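Local coordinates for putative cytoplasmic protein (Salmonella typhimurium LT2, PDB 2Q02) that is of uncertain function but folds as a xylose isomerase-like TIM barrel that binds zinc and may act as an isomerase, at residues Ala154-Leu157 with Ile158-Gly162; Leu168-Thr171 with Phe172-His175. One frame throughout, in Å; residues are numbered along the deposited sequence.

Contact 1 (Ala154-Leu157 with Ile158-Gly162); sequences AQQL and IREAG
Arg-159 folds its guanidinium group back over the turn that carries Gln-155 and Gln-156, near the C-terminal end of helix 151-161, one of the outer helices of the TIM barrel. The chain bends at chi3 (-64°), which brings the plane of the group across the backbone: the CA of Gln-156 lies over one face, 3.7 Å above the plane and displaced toward the rim. NH2 of Arg-159 comes within 3.6 Å of CG of Gln-156, a packing contact against aliphatic carbon. The Gln-156 amide is turned 42° from the guanidinium plane, so the two flat groups do not stack. At the guanidinium edge, in its plane, a water accepts a weak bond from NH1 of Arg-159 and donates to OE1 of Gln-155 at 2.6 Å, a bridge between side chains one helical turn apart. The other end of that amide, NE2 of Gln-155, bonds to the carbonyl of Asp-189, so both polar atoms of this buried group are engaged.

On the inner side, Ile-158 has CG1 beside its backbone N (chi1 -75°), and CG1 thereby sits 3.4 Å from O of Ala-154; Ala-154, Gln-155 and Ile-158 all touch Val-167 of strand 166-170. Leu-157, Glu-160 and Ala-161 turn instead to helix 115-130. Backbone i-to-i+4 bonds run through the whole segment, from Ile-158 N to Ala-154 O through Ala-161 N to Leu-157 O. Gly-162 then ends the helix with positive phi and two bonds back into the last turn, a Schellman motif; one of them runs from Gly-162 N to O of Arg-159, 3.0 Å.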
loop_
_atom_site.group_PDB
_atom_site.type_symbol
_atom_site.label_atom_id
_atom_site.label_comp_id
_atom_site.label_asym_id
_atom_site.label_seq_id
_atom_site.Cartn_x
_atom_site.Cartn_y
_atom_site.Cartn_z
ATOM N N ALA A 154 2.552 -11.588 10.603
ATOM C CA ALA A 154 2.752 -10.163 10.846
ATOM C C ALA A 154 1.789 -9.628 11.920
ATOM O O ALA A 154 2.186 -8.839 12.770
ATOM C CB ALA A 154 2.595 -9.373 9.549
ATOM N N GLN A 155 0.525 -10.047 11.859
ATOM C CA GLN A 155 -0.460 -9.643 12.859
ATOM C C GLN A 155 -0.081 -10.172 14.254
ATOM O O GLN A 155 -0.267 -9.500 15.263
ATOM C CB GLN A 155 -1.872 -10.120 12.475
ATOM C CG GLN A 155 -2.461 -9.394 11.300
ATOM C CD GLN A 155 -3.900 -9.817 10.971
ATOM O OE1 GLN A 155 -4.314 -10.968 11.196
ATOM N NE2 GLN A 155 -4.674 -8.867 10.440
ATOM N N GLN A 156 0.481 -11.371 14.291
ATOM C CA GLN A 156 0.903 -11.972 15.552
ATOM C C GLN A 156 2.042 -11.186 16.198
ATOM O O GLN A 156 2.040 -10.947 17.413
ATOM C CB GLN A 156 1.333 -13.418 15.334
ATOM C CG GLN A 156 1.370 -14.210 16.610
ATOM C CD GLN A 156 2.060 -15.542 16.443
ATOM O OE1 GLN A 156 1.553 -16.451 15.762
ATOM N NE2 GLN A 156 3.230 -15.667 17.061
ATOM N N LEU A 157 3.013 -10.807 15.381
ATOM C CA LEU A 157 4.181 -10.073 15.854
ATOM C C LEU A 157 3.780 -8.706 16.406
ATOM O O LEU A 157 4.286 -8.282 17.447
ATOM C CB LEU A 157 5.206 -9.930 14.712
ATOM C CG LEU A 157 5.827 -11.251 14.197
ATOM C CD1 LEU A 157 6.916 -10.951 13.231
ATOM C CD2 LEU A 157 6.378 -12.166 15.325
ATOM N N ILE A 158 2.867 -8.036 15.701
ATOM C CA ILE A 158 2.307 -6.751 16.141
ATOM C C ILE A 158 1.664 -6.874 17.540
ATOM O O ILE A 158 1.901 -6.032 18.425
ATOM C CB ILE A 158 1.321 -6.179 15.066
ATOM C CG1 ILE A 158 2.138 -5.627 13.886
ATOM C CG2 ILE A 158 0.410 -5.082 15.607
ATOM C CD1 ILE A 158 1.345 -5.317 12.641
ATOM N N ARG A 159 0.886 -7.936 17.740
ATOM C CA ARG A 159 0.286 -8.207 19.047
ATOM C C ARG A 159 1.328 -8.445 20.123
ATOM O O ARG A 159 1.192 -7.960 21.240
ATOM C CB ARG A 159 -0.648 -9.415 19.009
ATOM C CG ARG A 159 -1.886 -9.246 18.154
ATOM C CD ARG A 159 -2.930 -10.270 18.500
ATOM N NE ARG A 159 -2.492 -11.647 18.217
ATOM C CZ ARG A 159 -2.604 -12.271 17.038
ATOM N NH1 ARG A 159 -3.120 -11.653 15.985
ATOM N NH2 ARG A 159 -2.188 -13.525 16.914
ATOM N N GLU A 160 2.366 -9.197 19.801
ATOM C CA GLU A 160 3.420 -9.474 20.765
ATOM C C GLU A 160 4.177 -8.200 21.152
ATOM O O GLU A 160 4.590 -8.031 22.302
ATOM C CB GLU A 160 4.365 -10.476 20.135
ATOM C CG GLU A 160 5.378 -11.055 21.043
ATOM C CD GLU A 160 6.258 -11.994 20.281
ATOM O OE1 GLU A 160 5.711 -12.804 19.477
ATOM O OE2 GLU A 160 7.488 -11.909 20.485
ATOM N N ALA A 161 4.320 -7.305 20.177
ATOM C CA ALA A 161 4.905 -5.983 20.378
ATOM C C ALA A 161 4.012 -5.011 21.172
ATOM O O ALA A 161 4.488 -3.965 21.639
ATOM C CB ALA A 161 5.254 -5.369 19.025
ATOM N N GLY A 162 2.736 -5.361 21.344
ATOM C CA GLY A 162 1.766 -4.489 22.009
ATOM C C GLY A 162 1.530 -3.194 21.232
ATOM O O GLY A 162 1.325 -2.128 21.830
HETATM O O HOH W 1 -4.164 -12.770 13.009
#

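Contact 2 (Leu168-Thr171 with Phe172-His175). With ZN (zinc ion), chain E.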
loop_
_atom_site.group_PDB
_atom_site.type_symbol
_atom_site.label_atom_id
_atom_site.label_comp_id
_atom_site.label_asym_id
_atom_site.label_seq_id
_atom_site.Cartn_x
_atom_site.Cartn_y
_atom_site.Cartn_z
ATOM N N LEU A 168 -0.984 -4.114 6.206
ATOM C CA LEU A 168 -1.365 -3.688 4.880
ATOM C C LEU A 168 -1.391 -4.937 3.971
ATOM O O LEU A 168 -0.348 -5.538 3.661
ATOM C CB LEU A 168 -0.356 -2.661 4.374
ATOM C CG LEU A 168 -0.812 -1.823 3.195
ATOM C CD1 LEU A 168 0.285 -0.778 2.864
ATOM C CD2 LEU A 168 -1.196 -2.697 1.964
ATOM N N LEU A 169 -2.596 -5.333 3.580
ATOM C CA LEU A 169 -2.767 -6.509 2.764
ATOM C C LEU A 169 -2.671 -6.103 1.282
ATOM O O LEU A 169 -3.501 -5.365 0.759
ATOM C CB LEU A 169 -4.113 -7.172 3.092
ATOM C CG LEU A 169 -4.319 -8.644 2.720
ATOM C CD1 LEU A 169 -5.709 -9.037 3.178
ATOM C CD2 LEU A 169 -4.147 -8.929 1.225
ATOM N N ASP A 170 -1.653 -6.597 0.614
ATOM C CA ASP A 170 -1.460 -6.330 -0.794
ATOM C C ASP A 170 -1.754 -7.618 -1.606
ATOM O O ASP A 170 -1.116 -8.657 -1.390
ATOM C CB ASP A 170 -0.029 -5.864 -0.947
ATOM C CG ASP A 170 0.274 -5.381 -2.306
ATOM O OD1 ASP A 170 -0.001 -6.134 -3.255
ATOM O OD2 ASP A 170 0.801 -4.259 -2.411
ATOM N N THR A 171 -2.738 -7.570 -2.509
ATOM C CA THR A 171 -3.205 -8.791 -3.188
ATOM C C THR A 171 -2.100 -9.500 -3.990
ATOM O O THR A 171 -2.118 -10.719 -4.111
ATOM C CB THR A 171 -4.361 -8.530 -4.144
ATOM O OG1 THR A 171 -3.963 -7.538 -5.098
ATOM C CG2 THR A 171 -5.612 -8.081 -3.380
ATOM N N PHE A 172 -1.157 -8.738 -4.528
ATOM C CA PHE A 172 0.001 -9.306 -5.201
ATOM C C PHE A 172 0.877 -10.087 -4.228
ATOM O O PHE A 172 1.335 -11.209 -4.530
ATOM C CB PHE A 172 0.828 -8.198 -5.850
ATOM C CG PHE A 172 2.168 -8.647 -6.372
ATOM C CD1 PHE A 172 3.296 -8.608 -5.565
ATOM C CD2 PHE A 172 2.312 -9.058 -7.699
ATOM C CE1 PHE A 172 4.554 -8.998 -6.077
ATOM C CE2 PHE A 172 3.557 -9.436 -8.215
ATOM C CZ PHE A 172 4.677 -9.400 -7.410
ATOM N N HIS A 173 1.130 -9.479 -3.074
ATOM C CA HIS A 173 2.003 -10.109 -2.085
ATOM C C HIS A 173 1.343 -11.330 -1.450
ATOM O O HIS A 173 2.025 -12.316 -1.175
ATOM C CB HIS A 173 2.551 -9.095 -1.075
ATOM C CG HIS A 173 3.488 -8.111 -1.700
ATOM N ND1 HIS A 173 4.685 -8.492 -2.276
ATOM C CD2 HIS A 173 3.387 -6.774 -1.889
ATOM C CE1 HIS A 173 5.291 -7.423 -2.770
ATOM N NE2 HIS A 173 4.530 -6.368 -2.541
ATOM N N HIS A 174 0.026 -11.279 -1.267
ATOM C CA HIS A 174 -0.737 -12.462 -0.888
ATOM C C HIS A 174 -0.591 -13.576 -1.944
ATOM O O HIS A 174 -0.396 -14.762 -1.621
ATOM C CB HIS A 174 -2.228 -12.103 -0.720
ATOM C CG HIS A 174 -3.120 -13.276 -0.421
ATOM N ND1 HIS A 174 -3.434 -13.670 0.863
ATOM C CD2 HIS A 174 -3.781 -14.127 -1.246
ATOM C CE1 HIS A 174 -4.228 -14.725 0.816
ATOM N NE2 HIS A 174 -4.452 -15.025 -0.452
ATOM N N HIS A 175 -0.705 -13.200 -3.216
ATOM C CA HIS A 175 -0.642 -14.174 -4.295
ATOM C C HIS A 175 0.701 -14.874 -4.346
ATOM O O HIS A 175 0.755 -16.078 -4.584
ATOM C CB HIS A 175 -0.933 -13.496 -5.632
ATOM C CG HIS A 175 -0.984 -14.431 -6.797
ATOM N ND1 HIS A 175 -0.045 -14.411 -7.806
ATOM C CD2 HIS A 175 -1.874 -15.393 -7.130
ATOM C CE1 HIS A 175 -0.361 -15.316 -8.714
ATOM N NE2 HIS A 175 -1.462 -15.931 -8.322
HETATM ZN ZN ZN E . 1.502 -2.581 -1.705
#
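Asp-170 does two jobs with one carboxylate: OD2 binds the zinc ion at 1.9 Å, while OD1 accepts a weak bond from the backbone N of Phe-172 at the start of helix 171-176. The cap is bent, with an N-H...OD1 angle of 131°. CG of Asp-170 stands anti to its own N (chi1 -172°), which directs the carboxylate to the metal on one side and the first helical turn on the other. OD1 also lies 3.4 Å from CB of Phe-172, and the phenyl plane is steeply turned from the carboxylate.

His-173 approaches the same carboxylate obliquely, its CD2 3.4 Å from CG of Asp-170 and the two planes 66° apart. CB of Asp-170 lies at the edge of the imidazole, in its plane, whereas CD1 of Phe-172 sits over one imidazole face. ND1 of His-173 accepts a hydrogen bond from the backbone N of Gly-142, which helps fix the ring's rotation.

These residues form the junction where strand 166-170 of the TIM barrel passes directly into a helix, with Asp-170 as N-cap residue. Glu-139, His-197 and Glu-245 complete the metal site, and Arg-215 donates a hydrogen bond to OD2 as well, so that OD2 is held by both zinc and arginine. His-174 N bonds to the backbone O of Asp-170 at 2.9 Å and His-175 N to Thr-171 O, the first i-to-i+4 bonds of the helix. OG1 of Thr-171 is hydrogen-bonded to OD1 of Asn-226. CD2 of Leu-169 reaches CB of His-174 at 4.2 Å, their side chains running alongside each other and pointing the same way.

In the fold
Contact 1 comes first along the chain and contact 2 follows in series. Helix 151-161, which holds nearly all of contact 1, is the connecting helix of the beta-alpha-beta unit formed by strands 135-138 and 166-170; contact 2 begins on the latter strand and runs into helix 171-176. The two centres are about 18 Å apart, and the nearest atoms about 7 Å, so they do not touch. The centre of contact 1 lies about 19 Å from that of the chain, on the outer helical layer, while that of contact 2, at about 9 Å, lies at the strand end that carries the metal site. The unit also supplies Glu-139, just after strand 135-138, as another zinc ligand.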